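Local coordinates for protein predicted metal-dependent phosphohydrolase (Magnetospirillum magnetotacticum MS-1, PDB 3KH1) that probably acts as a metal-dependent phosphohydrolase of the HD-domain family, perhaps with 5'-deoxynucleotidase activity, at residues Leu23-Arg28 / Glu39-His44; Thr30-Ser35 / His148-Thr152; His47-Ala52 / Leu140-Gln144. All blocks are in the same frame, centred on the assembly; numbering follows the deposited sequence.

From the N terminus, interaction 1 comes first. It closes a short loop between residues 23-28 and the strand-to-helix junction at 39-44. Residues 30-35 lie inside that loop but reach forward to 148-152, so interaction 2 crosses interaction 1 and spans more than a hundred residues. Interaction 3 joins 47-52 to 140-144. It follows interaction 1 in series and is nested inside the long loop closed by interaction 2. Interactions 1 and 3 share helix 41-54, and interactions 2 and 3 share helix 132-151. Bonds from His44 to Asp141 and from Gln144 to Glu39 link interactions 1 and 3. All three contacts also touch the second subunit.

Interaction 1: Leu23-Arg28 / Glu39-His44; sequences LKTILR and ENDAEH
Arg28 and Glu39 lie side by side and point the same way. Arg28 NE makes a salt bridge with Glu39 OE1 (3.1 Å), although this oxygen lies well out of the guanidinium plane. Glu39 OE1 also accepts from His44 ND1 (2.8 Å), and both donors come to it from one face of the carboxylate. The guanidinium lies flat on the His44 ring, with centres 3.4 Å apart and planes at 14°. The bend in the Arg28 chain at chi3 (49°) turns it over the ring. Arg28 NH1 donates to a water 2.8 Å away, which in turn can donate to Asp41 OD1. Glu39 OE2 is held by Gln144 and by Lys24 of the second subunit. His44 NE2 bonds to Asp141.

Two backbone hydrogen bonds join the segments, Arg28 N to Glu39 O (2.9 Å) and Asp41 N to Ile26 O (2.8 Å). Between them Leu27 and Asn40 form an antiparallel non-hydrogen-bonded pair, with Leu27 CD2 against Asn40 CB. Asn40 caps helix 41-54. Glu43 N donates to Asn40 OD1 (2.9 Å), and Asn40 N donates back to Glu43 OE2 (2.8 Å). Leu23 CD1 packs on Asp41 CB, and Lys24 CG on Ala42 CB. This is a short antiparallel strand pair leading into a helix that starts with a capping box, within the HD domain. His44 probably belongs to the His...His-Asp...Asp set that binds the metal in this family.

Interaction 2: Thr30-Ser35 / His148-Thr152; sequences TLLTDS and HNFET
His148 points its ring between the strand end and the turn of residues 30-35. Its ND1 donates to Leu31 O at 2.8 Å, almost straight (171°), and the oxygen lies in the ring plane. Thr33 CG2 sits over the centre of one ring face, 3.7 Å from the centroid, in a CH-pi contact. Thr33 turns this methyl anti to its carbonyl carbon (chi1 60° for OG1), while OG1 bonds to Asp21 of the second subunit. The edge bond and face contact fix the ring's rotation. The side chains of Thr30 and His148 cross at about a right angle, with Thr30 CG2 3.7 Å from His148 CB. A leucine in place of His148 would probably leave Leu31 O without this donor and the Thr33 methyl without a ring face to lie on.

Thr152 puts CG2 3.2 Å from Leu32 O and 3.5 Å from Ser35 OG. One water joins Leu31 N to Thr152 OG1, which also bonds to Gly155. Another joins Ser35 OG to Thr152 O. A bound calcium ion lies about 3 Å from the nearest Thr30 side-chain atom. The contact docks a type I beta turn, Leu32 to Ser35, on the C-terminal end of helix 132-151.

Interaction 3: His47-Ala52 / Leu140-Gln144; sequences HIATMA and LDRLQ
Gln144 runs from helix 132-151 across the flank of helix 41-54 and ends at His47. CB of Gln144 lies 3.8 Å from SE of Met51, a selenomethionine. Its CG, which leaves anti to the backbone N (chi1 -177°), is 3.9 Å from the same selenium. CB, CG and CD also pass CD1 of Ile48, which is modelled in two conformers; those approaches hold for one. The chain bends at chi2. OE1 lies near Ile48 CD1 of that conformer and by His44 CE1. At the tip, NE2 donates to His47 ND1, a straight bond of 3.2 Å. NE2 also donates to Glu39 OE2. Amide and ring planes are 88° apart. The donor lies far out of the imidazole plane, while His47 ND1 lies in the amide plane. His47 NE2 bonds to Val17 O of the second subunit, and Lys24 of that subunit also reaches His47 ND1.

The bent chain of Met51 brings CE to Leu143 CD2 at 3.8 Å. Leu140 CD1 meets Ala52 CA at 3.5 Å and Ala52 CB at 3.7 Å. Asp141 starts away from helix 41-54 and bonds through OD1 to His44.

The two helix segments cross at 117°, with axes 9.6 Å apart at closest. All eight touching residues are buried. The crossing lies in the mainly helical HD domain, where Asp141 is probably the last Asp of the family's metal-binding set.

Interaction 1: Leu23-Arg28 / Glu39-His44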
ATOM      1  N   LEU A  23     -11.014   0.821  -1.577  1.00 10.59           N
ATOM      2  CA  LEU A  23     -10.457  -0.215  -0.681  1.00  9.88           C
ATOM      3  C   LEU A  23     -10.167   0.364   0.698  1.00 10.12           C
ATOM      4  O   LEU A  23     -10.145  -0.339   1.711  1.00 10.12           O
ATOM      5  CB  LEU A  23      -9.215  -0.849  -1.304  1.00  9.72           C
ATOM      6  CG  LEU A  23      -8.661  -2.058  -0.547  1.00 10.45           C
ATOM      7  CD1 LEU A  23      -9.714  -3.180  -0.560  1.00 12.38           C
ATOM      8  CD2 LEU A  23      -7.365  -2.477  -1.150  1.00 11.61           C
ATOM      9  N   LYS A  24      -9.914   1.663   0.731  1.00  9.47           N
ATOM     10  CA  LYS A  24      -9.578   2.383   1.962  1.00  9.21           C
ATOM     11  C   LYS A  24     -10.719   2.376   2.974  1.00  9.80           C
ATOM     12  O   LYS A  24     -10.438   2.575   4.159  1.00 12.05           O
ATOM     13  CB  LYS A  24      -9.178   3.828   1.610  1.00  8.90           C
ATOM     14  CG  LYS A  24      -7.885   3.889   0.750  1.00  8.96           C
ATOM     15  CD  LYS A  24      -7.655   5.254   0.127  1.00 10.19           C
ATOM     16  CE  LYS A  24      -6.525   5.222  -0.891  1.00 10.04           C
ATOM     17  NZ  LYS A  24      -6.366   6.547  -1.606  1.00 10.84           N
ATOM     18  N   THR A  25     -11.928   2.093   2.530  1.00 11.46           N
ATOM     19  CA  THR A  25     -13.115   2.119   3.351  1.00 13.69           C
ATOM     20  C   THR A  25     -13.498   0.739   3.895  1.00 12.72           C
ATOM     21  O   THR A  25     -14.460   0.629   4.634  1.00 14.14           O
ATOM     22  CB  THR A  25     -14.376   2.691   2.528  1.00 14.59           C
ATOM     23  OG1 THR A  25     -14.768   1.747   1.543  1.00 20.86           O
ATOM     24  CG2 THR A  25     -14.076   3.936   1.857  1.00 19.69           C
ATOM     25  N   ILE A  26     -12.762  -0.308   3.524  1.00 10.76           N
ATOM     26  CA  ILE A  26     -13.077  -1.694   3.943  1.00 11.20           C
ATOM     27  C   ILE A  26     -12.277  -1.998   5.192  1.00 10.77           C
ATOM     28  O   ILE A  26     -11.024  -1.982   5.191  1.00 10.86           O
ATOM     29  CB  ILE A  26     -12.777  -2.708   2.852  1.00 10.55           C
ATOM     30  CG1 ILE A  26     -13.476  -2.363   1.534  1.00 12.60           C
ATOM     31  CG2 ILE A  26     -13.155  -4.144   3.324  1.00 12.31           C
ATOM     32  CD1 ILE A  26     -15.002  -2.307   1.620  1.00 14.85           C
ATOM     33  N   LEU A  27     -12.967  -2.253   6.283  1.00 10.11           N
ATOM     34  CA  LEU A  27     -12.330  -2.439   7.608  1.00  9.86           C
ATOM     35  C   LEU A  27     -12.177  -3.897   8.029  1.00  9.90           C
ATOM     36  O   LEU A  27     -13.056  -4.735   7.824  1.00 13.03           O
ATOM     37  CB  LEU A  27     -13.119  -1.698   8.683  1.00 11.25           C
ATOM     38  CG  LEU A  27     -13.242  -0.187   8.377  1.00 13.03           C
ATOM     39  CD1 LEU A  27     -14.015   0.577   9.387  1.00 15.94           C
ATOM     40  CD2 LEU A  27     -11.836   0.454   8.129  1.00 15.80           C
ATOM     41  N   ARG A  28     -11.039  -4.178   8.613  1.00 10.08           N
ATOM     42  CA  ARG A  28     -10.685  -5.472   9.161  1.00 10.34           C
ATOM     43  C   ARG A  28     -10.967  -5.494  10.664  1.00 10.03           C
ATOM     44  O   ARG A  28     -11.277  -4.464  11.272  1.00 11.49           O
ATOM     45  CB  ARG A  28      -9.191  -5.704   8.934  1.00  9.12           C
ATOM     46  CG  ARG A  28      -8.837  -5.822   7.477  1.00 10.96           C
ATOM     47  CD  ARG A  28      -7.369  -5.732   7.168  1.00 10.73           C
ATOM     48  NE  ARG A  28      -6.584  -6.599   8.002  1.00 14.74           N
ATOM     49  CZ  ARG A  28      -6.343  -7.877   7.880  1.00 15.75           C
ATOM     50  NH1 ARG A  28      -6.685  -8.505   6.782  1.00 16.23           N
ATOM     51  NH2 ARG A  28      -5.612  -8.499   8.836  1.00 20.30           N
ATOM     52  N   GLU A  39      -7.776  -1.523  11.469  1.00  9.93           N
ATOM     53  CA  GLU A  39      -7.058  -1.382  10.222  1.00  9.78           C
ATOM     54  C   GLU A  39      -7.954  -1.489   9.007  1.00  9.15           C
ATOM     55  O   GLU A  39      -8.902  -2.299   9.018  1.00  9.80           O
ATOM     56  CB  GLU A  39      -5.996  -2.525  10.177  1.00 11.80           C
ATOM     57  CG  GLU A  39      -4.967  -2.373   9.176  1.00 12.74           C
ATOM     58  CD  GLU A  39      -4.014  -3.557   9.144  1.00 10.20           C
ATOM     59  OE1 GLU A  39      -4.443  -4.747   9.155  1.00 10.07           O
ATOM     60  OE2 GLU A  39      -2.856  -3.263   8.965  1.00 12.11           O
ATOM     61  N   ASN A  40      -7.708  -0.683   7.969  1.00  8.43           N
ATOM     62  CA  ASN A  40      -8.394  -0.838   6.721  1.00  8.58           C
ATOM     63  C   ASN A  40      -7.606  -1.697   5.725  1.00  8.91           C
ATOM     64  O   ASN A  40      -6.406  -1.940   5.880  1.00  8.92           O
ATOM     65  CB  ASN A  40      -8.885   0.511   6.145  1.00  9.85           C
ATOM     66  CG  ASN A  40      -7.793   1.331   5.507  1.00  9.08           C
ATOM     67  OD1 ASN A  40      -7.117   0.885   4.547  1.00  9.11           O
ATOM     68  ND2 ASN A  40      -7.641   2.585   5.958  1.00 10.75           N
ATOM     69  N   ASP A  41      -8.270  -2.170   4.668  1.00  8.54           N
ATOM     70  CA  ASP A  41      -7.632  -3.079   3.735  1.00  8.50           C
ATOM     71  C   ASP A  41      -6.482  -2.424   2.979  1.00  8.54           C
ATOM     72  O   ASP A  41      -5.525  -3.109   2.630  1.00  8.90           O
ATOM     73  CB  ASP A  41      -8.636  -3.624   2.705  1.00  9.59           C
ATOM     74  CG  ASP A  41      -9.398  -4.817   3.176  1.00 10.17           C
ATOM     75  OD1 ASP A  41      -9.244  -5.269   4.326  1.00 10.25           O
ATOM     76  OD2 ASP A  41     -10.169  -5.323   2.317  1.00 11.30           O
ATOM     77  N   ALA A  42      -6.606  -1.147   2.619  1.00  8.11           N
ATOM     78  CA  ALA A  42      -5.540  -0.479   1.842  1.00  9.36           C
ATOM     79  C   ALA A  42      -4.293  -0.359   2.698  1.00  8.13           C
ATOM     80  O   ALA A  42      -3.196  -0.677   2.247  1.00  9.48           O
ATOM     81  CB  ALA A  42      -6.009   0.902   1.340  1.00  9.56           C
ATOM     82  N   GLU A  43      -4.429   0.107   3.937  1.00  9.32           N
ATOM     83  CA  GLU A  43      -3.230   0.273   4.778  1.00  9.07           C
ATOM     84  C   GLU A  43      -2.670  -1.094   5.187  1.00  9.23           C
ATOM     85  O   GLU A  43      -1.468  -1.224   5.324  1.00  8.44           O
ATOM     86  CB  GLU A  43      -3.471   1.160   5.921  1.00 13.34           C
ATOM     87  CG  GLU A  43      -4.385   0.621   6.848  1.00 11.09           C
ATOM     88  CD  GLU A  43      -5.006   1.706   7.883  1.00 12.99           C
ATOM     89  OE1 GLU A  43      -4.741   2.931   7.875  1.00 15.90           O
ATOM     90  OE2 GLU A  43      -5.779   1.245   8.647  1.00 10.54           O
ATOM     91  N   HIS A  44      -3.511  -2.135   5.260  1.00  8.76           N
ATOM     92  CA  HIS A  44      -3.035  -3.509   5.493  1.00  8.83           C
ATOM     93  C   HIS A  44      -2.170  -3.968   4.334  1.00  9.02           C
ATOM     94  O   HIS A  44      -1.061  -4.482   4.569  1.00  8.64           O
ATOM     95  CB  HIS A  44      -4.226  -4.464   5.687  1.00  8.86           C
ATOM     96  CG  HIS A  44      -3.829  -5.885   5.905  1.00  8.79           C
ATOM     97  ND1 HIS A  44      -3.383  -6.344   7.133  1.00 10.33           N
ATOM     98  CD2 HIS A  44      -3.718  -6.934   5.048  1.00 10.45           C
ATOM     99  CE1 HIS A  44      -3.105  -7.635   7.029  1.00 11.00           C
ATOM    100  NE2 HIS A  44      -3.248  -8.001   5.774  1.00 10.98           N
TER
HETATM  101  O   HOH W   1      -8.404  -7.883   4.606  1.00 16.73           O

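Interaction 2: Thr30-Ser35 / His148-Thr152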
ATOM      1  N   THR A  30      -8.426  -6.578  12.758  1.00  9.62           N
ATOM      2  CA  THR A  30      -7.113  -6.216  13.252  1.00  9.83           C
ATOM      3  C   THR A  30      -7.118  -4.781  13.674  1.00  9.65           C
ATOM      4  O   THR A  30      -7.620  -3.954  12.972  1.00 10.78           O
ATOM      5  CB  THR A  30      -6.068  -6.415  12.115  1.00 10.92           C
ATOM      6  OG1 THR A  30      -6.165  -7.762  11.568  1.00 13.78           O
ATOM      7  CG2 THR A  30      -4.670  -6.047  12.579  1.00 12.33           C
ATOM      8  N   LEU A  31      -6.573  -4.506  14.845  1.00  9.17           N
ATOM      9  CA  LEU A  31      -6.395  -3.136  15.316  1.00  9.19           C
ATOM     10  C   LEU A  31      -5.025  -2.624  14.956  1.00  9.13           C
ATOM     11  O   LEU A  31      -4.069  -3.376  14.873  1.00  9.64           O
ATOM     12  CB  LEU A  31      -6.593  -3.028  16.826  1.00 10.22           C
ATOM     13  CG  LEU A  31      -7.910  -3.565  17.393  1.00  9.83           C
ATOM     14  CD1 LEU A  31      -7.955  -3.378  18.929  1.00 11.78           C
ATOM     15  CD2 LEU A  31      -9.090  -2.890  16.732  1.00 12.98           C
ATOM     16  N   LEU A  32      -4.933  -1.323  14.737  1.00  8.78           N
ATOM     17  CA  LEU A  32      -3.612  -0.692  14.791  1.00  9.25           C
ATOM     18  C   LEU A  32      -2.925  -1.060  16.120  1.00  8.81           C
ATOM     19  O   LEU A  32      -3.554  -1.353  17.124  1.00  9.62           O
ATOM     20  CB  LEU A  32      -3.737   0.829  14.671  1.00  9.65           C
ATOM     21  CG  LEU A  32      -3.814   1.399  13.242  1.00 12.99           C
ATOM     22  CD1 LEU A  32      -4.672   0.681  12.277  1.00 15.46           C
ATOM     23  CD2 LEU A  32      -3.943   2.911  13.258  1.00 11.74           C
ATOM     24  N   THR A  33      -1.596  -0.977  16.097  1.00  9.46           N
ATOM     25  CA  THR A  33      -0.776  -1.415  17.243  1.00  8.86           C
ATOM     26  C   THR A  33      -1.028  -0.650  18.529  1.00 10.42           C
ATOM     27  O   THR A  33      -0.758  -1.192  19.619  1.00 12.19           O
ATOM     28  CB  THR A  33       0.728  -1.438  16.887  1.00  9.92           C
ATOM     29  OG1 THR A  33       1.107  -0.104  16.512  1.00 10.69           O
ATOM     30  CG2 THR A  33       1.057  -2.440  15.813  1.00  9.97           C
ATOM     31  N   ASP A  34      -1.522   0.574  18.407  1.00  9.43           N
ATOM     32  CA  ASP A  34      -1.940   1.371  19.550  1.00 10.51           C
ATOM     33  C   ASP A  34      -3.426   1.220  19.955  1.00 10.98           C
ATOM     34  O   ASP A  34      -3.901   1.956  20.825  1.00 11.87           O
ATOM     35  CB  ASP A  34      -1.631   2.876  19.318  1.00 10.83           C
ATOM     36  CG  ASP A  34      -2.390   3.457  18.132  1.00 12.15           C
ATOM     37  OD1 ASP A  34      -3.234   2.757  17.514  1.00 12.27           O
ATOM     38  OD2 ASP A  34      -2.141   4.651  17.777  1.00 18.16           O
ATOM     39  N   SER A  35      -4.109   0.233  19.360  1.00 10.61           N
ATOM     40  CA  SER A  35      -5.539  -0.037  19.610  1.00 10.22           C
ATOM     41  C   SER A  35      -6.444   1.147  19.280  1.00  9.81           C
ATOM     42  O   SER A  35      -7.626   1.159  19.703  1.00 10.70           O
ATOM     43  CB  SER A  35      -5.782  -0.514  21.053  1.00 10.57           C
ATOM     44  OG  SER A  35      -5.078  -1.708  21.349  1.00 12.73           O
ATOM     45  N   HIS A 148       0.242  -7.690  15.291  1.00  9.59           N
ATOM     46  CA  HIS A 148      -0.666  -6.659  15.837  1.00  9.42           C
ATOM     47  C   HIS A 148      -1.401  -7.129  17.082  1.00 10.07           C
ATOM     48  O   HIS A 148      -1.497  -6.372  18.051  1.00 10.90           O
ATOM     49  CB  HIS A 148      -1.651  -6.210  14.773  1.00  9.05           C
ATOM     50  CG  HIS A 148      -1.077  -5.202  13.831  1.00  8.70           C
ATOM     51  ND1 HIS A 148      -1.678  -4.003  13.610  1.00 10.50           N
ATOM     52  CD2 HIS A 148       0.068  -5.201  13.087  1.00  9.84           C
ATOM     53  CE1 HIS A 148      -0.919  -3.289  12.794  1.00  9.44           C
ATOM     54  NE2 HIS A 148       0.154  -3.982  12.465  1.00 10.05           N
ATOM     55  N   ASN A 149      -1.830  -8.395  17.124  1.00  9.30           N
ATOM     56  CA  ASN A 149      -2.480  -8.900  18.294  1.00 10.32           C
ATOM     57  C   ASN A 149      -1.519  -8.902  19.473  1.00  9.84           C
ATOM     58  O   ASN A 149      -1.898  -8.642  20.614  1.00 11.23           O
ATOM     59  CB  ASN A 149      -3.034 -10.313  18.053  1.00  9.69           C
ATOM     60  CG  ASN A 149      -4.521 -10.363  17.948  1.00 10.47           C
ATOM     61  OD1 ASN A 149      -5.249  -9.875  18.806  1.00 11.54           O
ATOM     62  ND2 ASN A 149      -4.987 -11.063  16.926  1.00 12.90           N
ATOM     63  N   PHE A 150      -0.240  -9.151  19.225  1.00 10.19           N
ATOM     64  CA  PHE A 150       0.730  -9.135  20.328  1.00 11.10           C
ATOM     65  C   PHE A 150       0.847  -7.695  20.871  1.00 11.02           C
ATOM     66  O   PHE A 150       0.812  -7.461  22.076  1.00 11.72           O
ATOM     67  CB  PHE A 150       2.078  -9.667  19.872  1.00 11.56           C
ATOM     68  CG  PHE A 150       3.022  -9.939  20.999  1.00 11.75           C
ATOM     69  CD1 PHE A 150       3.018 -11.176  21.617  1.00 12.27           C
ATOM     70  CD2 PHE A 150       3.906  -8.982  21.428  1.00 13.00           C
ATOM     71  CE1 PHE A 150       3.862 -11.435  22.656  1.00 13.70           C
ATOM     72  CE2 PHE A 150       4.766  -9.222  22.510  1.00 14.97           C
ATOM     73  CZ  PHE A 150       4.757 -10.464  23.102  1.00 14.69           C
ATOM     74  N   GLU A 151       0.947  -6.724  19.981  1.00 10.24           N
ATOM     75  CA  GLU A 151       1.058  -5.330  20.386  1.00 10.94           C
ATOM     76  C   GLU A 151      -0.155  -4.803  21.134  1.00 11.01           C
ATOM     77  O   GLU A 151      -0.024  -3.973  22.014  1.00 13.71           O
ATOM     78  CB  GLU A 151       1.342  -4.423  19.204  1.00 11.22           C
ATOM     79  CG  GLU A 151       2.731  -4.658  18.537  1.00 12.34           C
ATOM     80  CD  GLU A 151       3.913  -4.612  19.484  1.00 16.08           C
ATOM     81  OE1 GLU A 151       4.105  -3.518  20.047  1.00 19.54           O
ATOM     82  OE2 GLU A 151       4.583  -5.673  19.662  1.00 18.09           O
ATOM     83  N   THR A 152      -1.343  -5.294  20.749  1.00 10.50           N
ATOM     84  CA  THR A 152      -2.582  -4.853  21.345  1.00 10.16           C
ATOM     85  C   THR A 152      -3.052  -5.751  22.518  1.00 10.11           C
ATOM     86  O   THR A 152      -4.159  -5.595  23.027  1.00 11.41           O
ATOM     87  CB  THR A 152      -3.704  -4.758  20.296  1.00 10.36           C
ATOM     88  OG1 THR A 152      -4.032  -6.073  19.811  1.00 10.13           O
ATOM     89  CG2 THR A 152      -3.306  -3.815  19.128  1.00 11.38           C
TER
HETATM   90  O   HOH W   2      -5.280  -6.472  17.015  1.00 13.42           O
HETATM   91  O   HOH W   3      -6.395  -3.700  22.808  1.00 18.18           O

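Interaction 3: His47-Ala52 / Leu140-Gln144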
ATOM      1  N   HIS A  47       1.168  -2.379   4.326  1.00  8.39           N
ATOM      2  CA  HIS A  47       2.043  -2.904   5.343  1.00  8.62           C
ATOM      3  C   HIS A  47       2.656  -4.215   4.952  1.00  8.44           C
ATOM      4  O   HIS A  47       3.870  -4.410   5.064  1.00  8.58           O
ATOM      5  CB  HIS A  47       1.243  -3.056   6.635  1.00  8.77           C
ATOM      6  CG  HIS A  47       2.058  -3.017   7.894  1.00  9.24           C
ATOM      7  ND1 HIS A  47       1.463  -3.080   9.130  1.00  9.72           N
ATOM      8  CD2 HIS A  47       3.394  -2.940   8.116  1.00  9.99           C
ATOM      9  CE1 HIS A  47       2.403  -2.996  10.063  1.00  9.87           C
ATOM     10  NE2 HIS A  47       3.581  -2.890   9.485  1.00  9.86           N
ATOM     11  N   ILE A  48       1.852  -5.116   4.397  1.00  8.61           N
ATOM     12  CA  ILE A  48       2.376  -6.440   4.024  0.50  9.10           C
ATOM     13  C   ILE A  48       3.277  -6.355   2.802  1.00  8.46           C
ATOM     14  O   ILE A  48       4.235  -7.089   2.691  1.00  9.65           O
ATOM     15  CB  ILE A  48       1.287  -7.493   3.664  0.50  9.17           C
ATOM     16  CG1 ILE A  48       0.040  -7.465   4.558  0.50  8.33           C
ATOM     17  CG2 ILE A  48       1.898  -8.909   3.703  0.50  8.17           C
ATOM     18  CD1 ILE A  48       0.354  -7.394   6.066  0.50 10.26           C
ATOM     19  N   ALA A  49       2.932  -5.499   1.833  1.00  8.69           N
ATOM     20  CA  ALA A  49       3.831  -5.332   0.681  1.00  8.80           C
ATOM     21  C   ALA A  49       5.179  -4.764   1.092  1.00  8.59           C
ATOM     22  O   ALA A  49       6.213  -5.190   0.569  1.00  9.35           O
ATOM     23  CB  ALA A  49       3.170  -4.445  -0.401  1.00  9.12           C
ATOM     24  N   THR A  50       5.190  -3.841   2.047  1.00  8.47           N
ATOM     25  CA  THR A  50       6.443  -3.325   2.547  1.00  9.23           C
ATOM     26  C   THR A  50       7.234  -4.441   3.271  1.00  9.82           C
ATOM     27  O   THR A  50       8.445  -4.587   3.081  1.00  9.99           O
ATOM     28  CB  THR A  50       6.173  -2.128   3.495  1.00  8.84           C
ATOM     29  OG1 THR A  50       5.424  -1.135   2.790  1.00  9.17           O
ATOM     30  CG2 THR A  50       7.452  -1.499   4.000  1.00 10.66           C
HETATM   31  N   MSE A  51       6.527  -5.262   4.040  1.00  9.62           N
HETATM   32  CA  MSE A  51       7.153  -6.422   4.687  1.00  9.84           C
HETATM   33  C   MSE A  51       7.771  -7.390   3.674  1.00 10.19           C
HETATM   34  O   MSE A  51       8.797  -7.987   3.956  1.00 11.08           O
HETATM   35  CB  MSE A  51       6.137  -7.206   5.524  1.00 10.06           C
HETATM   36  CG  MSE A  51       5.715  -6.500   6.799  1.00 10.39           C
HETATM   37 SE   MSE A  51       4.178  -7.256   7.674  0.75  7.85          SE
HETATM   38  CE  MSE A  51       4.937  -8.997   8.233  1.00 13.18           C
ATOM     39  N   ALA A  52       7.151  -7.580   2.508  1.00  9.85           N
ATOM     40  CA  ALA A  52       7.721  -8.450   1.475  1.00  9.78           C
ATOM     41  C   ALA A  52       9.145  -8.015   1.134  1.00 10.98           C
ATOM     42  O   ALA A  52      10.025  -8.838   1.040  1.00 11.78           O
ATOM     43  CB  ALA A  52       6.805  -8.482   0.228  1.00 10.41           C
ATOM     44  N   LEU A 140       3.271 -13.784   4.820  1.00 11.41           N
ATOM     45  CA  LEU A 140       3.413 -12.436   5.327  1.00 11.63           C
ATOM     46  C   LEU A 140       2.087 -11.889   5.779  1.00 10.80           C
ATOM     47  O   LEU A 140       1.942 -11.237   6.819  1.00 11.20           O
ATOM     48  CB  LEU A 140       3.982 -11.523   4.279  1.00 11.86           C
ATOM     49  CG  LEU A 140       5.385 -11.857   3.825  1.00 11.96           C
ATOM     50  CD1 LEU A 140       5.701 -11.096   2.526  1.00 15.60           C
ATOM     51  CD2 LEU A 140       6.367 -11.504   4.925  1.00 16.14           C
ATOM     52  N   ASP A 141       1.054 -12.160   5.010  1.00 10.19           N
ATOM     53  CA  ASP A 141      -0.292 -11.720   5.324  1.00 10.98           C
ATOM     54  C   ASP A 141      -0.825 -12.335   6.614  1.00 11.51           C
ATOM     55  O   ASP A 141      -1.587 -11.699   7.352  1.00 11.93           O
ATOM     56  CB  ASP A 141      -1.252 -12.037   4.202  1.00 12.53           C
ATOM     57  CG  ASP A 141      -2.567 -11.385   4.406  1.00 13.60           C
ATOM     58  OD1 ASP A 141      -2.593 -10.136   4.401  1.00 16.26           O
ATOM     59  OD2 ASP A 141      -3.539 -12.120   4.519  1.00 16.35           O
ATOM     60  N   ARG A 142      -0.421 -13.575   6.893  1.00 10.51           N
ATOM     61  CA  ARG A 142      -0.846 -14.252   8.111  1.00 11.50           C
ATOM     62  C   ARG A 142       0.003 -13.849   9.307  1.00 10.57           C
ATOM     63  O   ARG A 142      -0.444 -13.894  10.464  1.00 11.81           O
ATOM     64  CB  ARG A 142      -0.773 -15.765   7.911  1.00 12.48           C
ATOM     65  CG  ARG A 142      -1.792 -16.309   6.920  1.00 14.18           C
ATOM     66  CD  ARG A 142      -3.038 -16.756   7.574  1.00 15.20           C
ATOM     67  NE  ARG A 142      -3.711 -15.815   8.467  1.00 16.33           N
ATOM     68  CZ  ARG A 142      -4.581 -14.852   8.110  1.00 17.63           C
ATOM     69  NH1 ARG A 142      -4.974 -14.690   6.837  1.00 20.17           N
ATOM     70  NH2 ARG A 142      -5.140 -14.085   9.053  1.00 20.98           N
ATOM     71  N   LEU A 143       1.258 -13.445   9.076  1.00 11.04           N
ATOM     72  CA  LEU A 143       2.138 -13.029  10.187  1.00 10.14           C
ATOM     73  C   LEU A 143       1.719 -11.704  10.767  1.00  9.62           C
ATOM     74  O   LEU A 143       1.735 -11.497  11.986  1.00 10.20           O
ATOM     75  CB  LEU A 143       3.547 -12.908   9.642  1.00 10.48           C
ATOM     76  CG  LEU A 143       4.634 -12.393  10.596  1.00 10.40           C
ATOM     77  CD1 LEU A 143       4.766 -13.281  11.856  1.00 13.81           C
ATOM     78  CD2 LEU A 143       6.002 -12.271   9.900  1.00 12.94           C
ATOM     79  N   GLN A 144       1.387 -10.768   9.888  1.00 10.37           N
ATOM     80  CA  GLN A 144       1.139  -9.411  10.348  1.00 10.56           C
ATOM     81  C   GLN A 144       0.040  -9.278  11.430  1.00  9.57           C
ATOM     82  O   GLN A 144       0.242  -8.537  12.418  1.00 10.09           O
ATOM     83  CB  GLN A 144       0.946  -8.461   9.168  1.00  9.87           C
ATOM     84  CG  GLN A 144       0.753  -6.970   9.505  1.00 10.82           C
ATOM     85  CD  GLN A 144      -0.682  -6.547   9.598  1.00 10.50           C
ATOM     86  OE1 GLN A 144      -1.617  -7.371   9.649  1.00 11.32           O
ATOM     87  NE2 GLN A 144      -0.889  -5.211   9.525  1.00 11.19           N
TER